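Local coordinates for protein TetR family transcriptional regulator (Chloroflexus aurantiacus, PDB 3NRG) that probably binds cis-regulatory DNA as a transcription factor of the TetR family, at residues Y113-D118 with Q128-G133; L141-I146 with L155-A160. All coordinates share one frame; numbering follows the deposited sequence. Where two conformers were deposited one is given.

Contact 1: residues Y113-D118 with Q128-G133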
# COMPACT_ATOMS: atom_id res chain seq x y z
N TYR A 113 -0.41 4.93 2.04
CA TYR A 113 0.91 5.40 2.46
C TYR A 113 0.80 6.71 3.24
O TYR A 113 1.48 6.86 4.27
CB TYR A 113 1.83 5.56 1.24
CG TYR A 113 3.21 6.10 1.58
CD1 TYR A 113 4.20 5.27 2.10
CD2 TYR A 113 3.56 7.42 1.30
CE1 TYR A 113 5.48 5.76 2.39
CE2 TYR A 113 4.83 7.92 1.58
CZ TYR A 113 5.79 7.08 2.13
OH TYR A 113 7.04 7.57 2.40
N LYS A 114 -0.05 7.66 2.76
CA LYS A 114 -0.23 8.95 3.43
C LYS A 114 -0.87 8.79 4.81
O LYS A 114 -0.58 9.57 5.72
CB LYS A 114 -1.05 9.92 2.56
CG LYS A 114 -0.24 10.60 1.45
CD LYS A 114 -1.05 11.71 0.78
CE LYS A 114 -0.21 12.55 -0.14
NZ LYS A 114 -0.96 13.71 -0.66
N ALA A 115 -1.72 7.74 4.99
CA ALA A 115 -2.41 7.46 6.26
C ALA A 115 -1.41 7.16 7.40
O ALA A 115 -1.76 7.33 8.57
CB ALA A 115 -3.36 6.29 6.09
N LEU A 116 -0.17 6.74 7.05
CA LEU A 116 0.89 6.46 8.03
C LEU A 116 1.42 7.74 8.69
O LEU A 116 1.94 7.67 9.81
CB LEU A 116 2.06 5.74 7.34
CG LEU A 116 1.81 4.32 6.85
CD1 LEU A 116 2.88 3.90 5.88
CD2 LEU A 116 1.72 3.33 8.00
N TYR A 117 1.33 8.89 7.99
CA TYR A 117 1.91 10.14 8.47
C TYR A 117 0.88 11.25 8.70
O TYR A 117 0.98 11.98 9.69
CB TYR A 117 3.02 10.63 7.50
CG TYR A 117 4.00 9.54 7.10
CD1 TYR A 117 5.03 9.15 7.96
CD2 TYR A 117 3.90 8.89 5.88
CE1 TYR A 117 5.91 8.13 7.62
CE2 TYR A 117 4.78 7.87 5.52
CZ TYR A 117 5.79 7.50 6.39
OH TYR A 117 6.66 6.50 6.04
N ASP A 118 -0.07 11.41 7.77
CA ASP A 118 -1.06 12.48 7.82
C ASP A 118 -2.15 12.28 8.88
O ASP A 118 -2.50 11.14 9.21
CB ASP A 118 -1.69 12.71 6.43
CG ASP A 118 -0.70 13.18 5.36
OD1 ASP A 118 0.50 13.39 5.70
OD2 ASP A 118 -1.11 13.34 4.19
N GLN A 128 -5.00 1.18 13.75
CA GLN A 128 -4.08 0.19 14.32
C GLN A 128 -3.48 -0.72 13.24
O GLN A 128 -2.27 -0.92 13.21
CB GLN A 128 -4.80 -0.65 15.40
CG GLN A 128 -3.91 -1.69 16.11
CD GLN A 128 -2.89 -1.06 17.03
OE1 GLN A 128 -3.09 0.04 17.58
NE2 GLN A 128 -1.79 -1.76 17.26
N VAL A 129 -4.34 -1.27 12.35
CA VAL A 129 -3.94 -2.16 11.26
C VAL A 129 -3.03 -1.43 10.24
O VAL A 129 -2.02 -1.98 9.81
CB VAL A 129 -5.18 -2.81 10.58
CG1 VAL A 129 -4.80 -3.58 9.31
CG2 VAL A 129 -5.92 -3.72 11.56
N ILE A 130 -3.39 -0.17 9.89
CA ILE A 130 -2.62 0.64 8.93
C ILE A 130 -1.21 0.97 9.45
O ILE A 130 -0.23 0.75 8.74
CB ILE A 130 -3.42 1.92 8.51
CG1 ILE A 130 -4.73 1.57 7.72
CG2 ILE A 130 -2.54 2.95 7.76
CD1 ILE A 130 -4.55 1.03 6.21
N ARG A 131 -1.12 1.46 10.69
CA ARG A 131 0.15 1.95 11.25
C ARG A 131 0.97 0.92 12.06
O ARG A 131 2.17 1.14 12.27
CB ARG A 131 -0.08 3.23 12.08
CG ARG A 131 -0.53 4.42 11.24
CD ARG A 131 -0.63 5.69 12.05
NE ARG A 131 -1.00 6.83 11.22
CZ ARG A 131 -1.17 8.06 11.67
NH1 ARG A 131 -1.02 8.33 12.96
NH2 ARG A 131 -1.51 9.04 10.85
N HIS A 132 0.34 -0.18 12.54
CA HIS A 132 1.06 -1.17 13.38
C HIS A 132 0.91 -2.64 12.93
O HIS A 132 1.51 -3.53 13.53
CB HIS A 132 0.65 -1.02 14.86
CG HIS A 132 0.97 0.33 15.43
ND1 HIS A 132 0.00 1.31 15.55
CD2 HIS A 132 2.16 0.84 15.83
CE1 HIS A 132 0.62 2.36 16.05
NE2 HIS A 132 1.92 2.13 16.23
N GLY A 133 0.11 -2.87 11.87
CA GLY A 133 -0.17 -4.21 11.36
C GLY A 133 1.05 -4.94 10.82
O GLY A 133 1.34 -6.06 11.27
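Arg131 reaches across to Ala115 with two nitrogens, NE and NH2, donating to the same carbonyl oxygen, Ala115 O. The bond from Arg131 NE to Ala115 O is 2.8 Å with an N-H...O angle of 148°, lies in the carbonyl plane and uses a lone pair, whereas NH2 approaches tilted 34° from that plane. The oxygen sits in the guanidinium plane, and an extended chain from CG to NE (chi3 177°) delivers the group there. Leu116 O lies over one guanidinium face; Asp118 O stands at the edge, but its angle to NH2 is too poor for a hydrogen bond. The closely packed side is mainly apolar: Ala115 CB meets Ile130 CG2 at 3.8 Å, Leu116 CD2 touches Ile130 O and lies 4.3 Å from Ile130 CG2, and Ala115 and Ile130 also touch Tyr61 and Ile69 of helix 57-78. On the exposed side, Tyr117 CB points away from 128-133 and its hydroxyl bonds to Glu170. Were Arg131 exchanged for an alanine, Ala115 O would probably lose these two donors and the 115-118 backbone a tie to 128-133. Such bracing holds the chain after helix 106-114 to helix 124-147 in the all-helical TetR C-terminal domain.

Contact 2: residues L141-I146 with L155-A160; sequences LVEQGI and LDADTA
Glu143 and Ala157 meet without using the flat carboxylate of the glutamate: its aliphatic CG makes the contact, 3.7 Å from Ala157 CB. The other flat side-chain group that matters is the carboxylate of Asp156. At its edge, Thr159 N donates to the anti lone pair of Asp156 OD2 over 2.9 Å; Thr159 OG1 donates to the same oxygen from above the plane, 42° out of it. Asp156 is thereby the N-cap of helix 157-179, and this contact packs two consecutive helices joined by a loop in the all-helical TetR C-terminal domain, the last turns of helix 124-147 lying against the start of the next helix. The pairing of CA atoms shows the chain turning back on itself, because Val142 is nearest Ala157 while Ile146, one turn further on, is nearest Leu155, earlier in the chain.

The contacts between side chains are apolar, though Ile146 CD1 comes nearest to a backbone atom, Leu155 O, at 3.5 Å. Val142, buried, is the central piece: its CG1 lies 3.8 Å from the CA of Ala157 and also touches Leu155 CD2. With chi1 at 174° this branch stands opposite the backbone N, while CG2 takes the place beside that nitrogen and joins CG1 against Ala160 CB. The alanines at 157 and 160 present only methyl groups, which probably lets the helix start come close to the valine. Leu151, in the intervening loop, packs on both Val142 and Ile146, and Gly145 O accepts from Ser150 OG, so the connection itself is fastened to helix 124-147. The side chains of Ile146 and Leu155 cross at about a right angle, and the nearest carbons of that crossing, Ile146 CD1 and Leu155 CB, are 4.2 Å apart.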
# COMPACT_ATOMS: atom_id res chain seq x y z
N LEU A 141 7.57 -12.98 12.87
CA LEU A 141 8.51 -13.74 12.01
C LEU A 141 9.91 -13.79 12.61
O LEU A 141 10.55 -14.84 12.57
CB LEU A 141 8.57 -13.15 10.59
CG LEU A 141 7.31 -13.24 9.73
CD1 LEU A 141 7.52 -12.53 8.42
CD2 LEU A 141 6.91 -14.67 9.47
N VAL A 142 10.39 -12.65 13.16
CA VAL A 142 11.72 -12.57 13.78
C VAL A 142 11.77 -13.42 15.06
O VAL A 142 12.74 -14.16 15.26
CB VAL A 142 12.18 -11.10 14.02
CG1 VAL A 142 13.49 -11.04 14.79
CG2 VAL A 142 12.32 -10.35 12.70
N GLU A 143 10.70 -13.36 15.89
CA GLU A 143 10.60 -14.18 17.11
C GLU A 143 10.62 -15.67 16.79
O GLU A 143 11.27 -16.44 17.51
CB GLU A 143 9.35 -13.81 17.92
CG GLU A 143 9.53 -12.57 18.78
CD GLU A 143 8.27 -11.95 19.34
OE1 GLU A 143 7.20 -12.06 18.68
OE2 GLU A 143 8.36 -11.26 20.38
N GLN A 144 9.98 -16.07 15.66
CA GLN A 144 9.99 -17.45 15.17
C GLN A 144 11.40 -17.88 14.75
O GLN A 144 11.84 -18.97 15.11
CB GLN A 144 9.00 -17.62 14.00
CG GLN A 144 7.55 -17.79 14.44
CD GLN A 144 6.58 -17.88 13.27
OE1 GLN A 144 6.96 -18.14 12.12
NE2 GLN A 144 5.31 -17.67 13.55
N GLY A 145 12.10 -17.00 14.02
CA GLY A 145 13.46 -17.24 13.54
C GLY A 145 14.50 -17.36 14.64
O GLY A 145 15.45 -18.13 14.51
N ILE A 146 14.33 -16.59 15.73
CA ILE A 146 15.22 -16.67 16.90
C ILE A 146 14.97 -18.00 17.63
O ILE A 146 15.93 -18.68 18.02
CB ILE A 146 15.03 -15.44 17.85
CG1 ILE A 146 15.41 -14.12 17.15
CG2 ILE A 146 15.83 -15.62 19.17
CD1 ILE A 146 14.86 -12.86 17.82
N LEU A 155 19.50 -11.15 19.17
CA LEU A 155 18.75 -10.19 18.35
C LEU A 155 17.47 -9.70 19.03
O LEU A 155 16.71 -10.51 19.56
CB LEU A 155 18.42 -10.82 16.97
CG LEU A 155 17.85 -9.89 15.89
CD1 LEU A 155 18.88 -8.89 15.42
CD2 LEU A 155 17.34 -10.68 14.71
N ASP A 156 17.26 -8.37 19.03
CA ASP A 156 16.04 -7.78 19.57
C ASP A 156 14.97 -7.80 18.48
O ASP A 156 15.16 -7.18 17.43
CB ASP A 156 16.29 -6.35 20.06
CG ASP A 156 15.09 -5.72 20.72
OD1 ASP A 156 14.86 -5.97 21.93
OD2 ASP A 156 14.36 -4.96 20.04
N ALA A 157 13.89 -8.57 18.69
CA ALA A 157 12.81 -8.75 17.71
C ALA A 157 12.15 -7.44 17.31
O ALA A 157 11.88 -7.23 16.13
CB ALA A 157 11.77 -9.72 18.25
N ASP A 158 11.90 -6.55 18.29
CA ASP A 158 11.29 -5.24 18.05
C ASP A 158 12.16 -4.38 17.11
O ASP A 158 11.65 -3.79 16.15
CB ASP A 158 11.03 -4.51 19.37
CG ASP A 158 10.25 -3.23 19.22
OD1 ASP A 158 10.84 -2.23 18.77
OD2 ASP A 158 9.06 -3.20 19.61
N THR A 159 13.48 -4.35 17.37
CA THR A 159 14.45 -3.60 16.57
C THR A 159 14.53 -4.14 15.13
O THR A 159 14.50 -3.36 14.18
CB THR A 159 15.82 -3.59 17.28
OG1 THR A 159 15.66 -3.07 18.60
CG2 THR A 159 16.85 -2.77 16.54
N ALA A 160 14.61 -5.48 14.98
CA ALA A 160 14.66 -6.14 13.67
C ALA A 160 13.36 -5.89 12.88
O ALA A 160 13.42 -5.67 11.67
CB ALA A 160 14.90 -7.63 13.84

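Helix 124-147 serves both contacts, offering residues 128-133 to contact 1 and residues 141-146 to contact 2. In sequence, both segments of contact 1 come before those of contact 2. Their centres are 22 Å apart and their nearest atoms about 9 Å, so they do not touch. The centre of contact 1 lies about 10 Å from the centre of the chain and that of contact 2 about 24 Å, placing the second well toward the periphery. Helix 157-179 relates to both: it starts in contact 2, and its Thr169 touches Leu116 of contact 1. Neither contact includes residues of the predicted DNA-binding helix-turn-helix motif, residues 35-54.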